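Local coordinates for protein putative N-acetylmuramoyl-L-alanine amidase,autolysin cwp6 (Peptoclostridium difficile, PDB 5J72) that probably cleaves the amide bond between N-acetylmuramoyl and L-alanine in peptidoglycan as a zinc-dependent autolysin, and carries CWB2 domains that anchor it to the cell wall, at residues A[453-458]-A[500-505]. Numbering follows the deposited sequence.
Sequences TVVIDP and VMTRDT
Val455 and Ile456 pair in parallel with Val500 and Met501, and the runs 454-458 and 500-503 point within 11° of each other. This joins strand 453-458 to the outermost strand 498-501 in the mixed sheet of the Amidase_3 domain. Helix 477-494 lies between them in sequence, making a beta-alpha-beta crossover. Val500 N donates to Val454 O, Ile456 N to Val500 O, and Thr502 N to Ile456 O at 2.9 Å. The Val455 and Val500 side chains share one sheet face, which helix 511-521 packs against. Ile456 and Met501 lie on the other face, against helix 477-494.

Beyond the strand pairing, side chains take over. Thr502 OG1 donates to Asp457 OD1 at 2.7 Å, and OD1 accepts on its anti lone pair, the one away from OD2. The threonine OG1 sits between its backbone N and carbonyl carbon (chi1 54°), facing the aspartate. Its CG2 meets Val455 CG1 at 3.9 Å. Arg514 makes a salt bridge to the same Asp457 OD1, and Ser528 binds OD2. The carboxylate is thus held at both oxygens, with its side chain about 5 Å from that of the zinc ligand His530.

The Pro458 ring touches both Met501 and Arg503. Met501, bent at chi3 (70°), brings CE to 4.0 Å from Pro458 CG. The Arg503 chain runs extended from CG to NE, and Pro458 CB lies over one guanidinium face. NH2 binds the carbonyls of Gly459 and Lys478, while NH1 donates to Thr505 O. Arg503 NE reaches Pro458 O at 3.1 Å, approaching from above the carbonyl plane.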
loop_
_atom_site.group_PDB
_atom_site.type_symbol
_atom_site.label_atom_id
_atom_site.label_comp_id
_atom_site.label_asym_id
_atom_site.label_seq_id
_atom_site.Cartn_x
_atom_site.Cartn_y
_atom_site.Cartn_z
ATOM N N THR A 453 25.657 -5.260 7.825
ATOM C CA THR A 453 24.775 -6.212 7.165
ATOM C C THR A 453 24.486 -7.409 8.071
ATOM O O THR A 453 25.403 -7.975 8.654
ATOM C CB THR A 453 25.402 -6.709 5.899
ATOM O OG1 THR A 453 25.553 -5.577 5.035
ATOM C CG2 THR A 453 24.546 -7.787 5.199
ATOM N N VAL A 454 23.217 -7.792 8.194
ATOM C CA VAL A 454 22.836 -8.927 9.046
ATOM C C VAL A 454 22.004 -9.869 8.170
ATOM O O VAL A 454 21.246 -9.409 7.320
ATOM C CB VAL A 454 21.975 -8.425 10.228
ATOM C CG1 VAL A 454 21.389 -9.581 11.005
ATOM C CG2 VAL A 454 22.820 -7.567 11.175
ATOM N N VAL A 455 22.149 -11.163 8.379
ATOM C CA VAL A 455 21.310 -12.126 7.690
ATOM C C VAL A 455 20.392 -12.633 8.775
ATOM O O VAL A 455 20.832 -13.017 9.864
ATOM C CB VAL A 455 22.099 -13.242 7.034
ATOM C CG1 VAL A 455 21.158 -14.392 6.584
ATOM C CG2 VAL A 455 22.882 -12.714 5.822
ATOM N N ILE A 456 19.050 -12.599 8.503
ATOM C CA ILE A 456 18.053 -13.092 9.444
ATOM C C ILE A 456 17.480 -14.395 8.823
ATOM O O ILE A 456 17.083 -14.388 7.666
ATOM C CB ILE A 456 16.921 -12.040 9.605
ATOM C CG1 ILE A 456 17.479 -10.725 10.285
ATOM C CG2 ILE A 456 15.799 -12.611 10.436
ATOM C CD1 ILE A 456 18.011 -11.047 11.744
ATOM N N ASP A 457 17.436 -15.475 9.614
ATOM C CA ASP A 457 16.955 -16.761 9.095
ATOM C C ASP A 457 15.802 -17.332 9.920
ATOM O O ASP A 457 15.997 -17.887 11.007
ATOM C CB ASP A 457 18.182 -17.742 9.109
ATOM C CG ASP A 457 17.805 -19.179 8.765
ATOM O OD1 ASP A 457 17.093 -19.373 7.766
ATOM O OD2 ASP A 457 18.230 -20.114 9.527
ATOM N N PRO A 458 14.567 -17.198 9.458
ATOM C CA PRO A 458 13.362 -17.744 10.146
ATOM C C PRO A 458 13.427 -19.292 9.964
ATOM O O PRO A 458 13.359 -19.737 8.816
ATOM C CB PRO A 458 12.191 -17.097 9.401
ATOM C CG PRO A 458 12.792 -16.149 8.381
ATOM C CD PRO A 458 14.226 -16.511 8.196
ATOM N N VAL A 500 19.379 -9.080 5.052
ATOM C CA VAL A 500 18.965 -10.005 4.001
ATOM C C VAL A 500 18.214 -11.132 4.731
ATOM O O VAL A 500 18.784 -11.720 5.660
ATOM C CB VAL A 500 20.161 -10.637 3.216
ATOM C CG1 VAL A 500 19.640 -11.682 2.252
ATOM C CG2 VAL A 500 20.970 -9.564 2.440
ATOM N N MET A 501 16.992 -11.467 4.338
ATOM C CA MET A 501 16.306 -12.565 5.015
ATOM C C MET A 501 16.521 -13.843 4.205
ATOM O O MET A 501 16.448 -13.791 2.985
ATOM C CB MET A 501 14.784 -12.299 5.076
ATOM C CG MET A 501 14.408 -11.033 5.915
ATOM S SD MET A 501 12.660 -10.912 6.214
ATOM C CE MET A 501 12.434 -12.321 7.376
ATOM N N THR A 502 16.756 -14.982 4.826
ATOM C CA THR A 502 16.930 -16.199 4.017
ATOM C C THR A 502 15.605 -16.511 3.284
ATOM O O THR A 502 15.629 -16.983 2.163
ATOM C CB THR A 502 17.365 -17.397 4.904
ATOM O OG1 THR A 502 16.430 -17.531 5.963
ATOM C CG2 THR A 502 18.766 -17.224 5.488
ATOM N N ARG A 503 14.471 -16.238 3.920
ATOM C CA ARG A 503 13.162 -16.365 3.297
ATOM C C ARG A 503 12.259 -15.290 3.905
ATOM O O ARG A 503 12.421 -14.941 5.103
ATOM C CB ARG A 503 12.549 -17.766 3.521
ATOM C CG ARG A 503 12.200 -18.067 4.996
ATOM C CD ARG A 503 11.483 -19.451 5.148
ATOM N NE ARG A 503 11.217 -19.779 6.568
ATOM C CZ ARG A 503 10.015 -19.677 7.114
ATOM N NH1 ARG A 503 8.975 -19.252 6.421
ATOM N NH2 ARG A 503 9.848 -20.036 8.393
ATOM N N ASP A 504 11.333 -14.749 3.119
ATOM C CA ASP A 504 10.439 -13.735 3.687
ATOM C C ASP A 504 9.019 -14.208 3.513
ATOM O O ASP A 504 8.072 -13.451 3.734
ATOM C CB ASP A 504 10.627 -12.379 3.013
ATOM C CG ASP A 504 10.723 -12.481 1.505
ATOM O OD1 ASP A 504 9.849 -13.139 0.892
ATOM O OD2 ASP A 504 11.663 -11.902 0.939
ATOM N N THR A 505 8.858 -15.453 3.126
ATOM C CA THR A 505 7.551 -16.037 2.993
ATOM C C THR A 505 7.609 -17.516 3.343
ATOM O O THR A 505 8.691 -18.068 3.583
ATOM C CB THR A 505 7.059 -15.867 1.520
ATOM O OG1 THR A 505 5.641 -16.048 1.515
ATOM C CG2 THR A 505 7.723 -16.842 0.611
#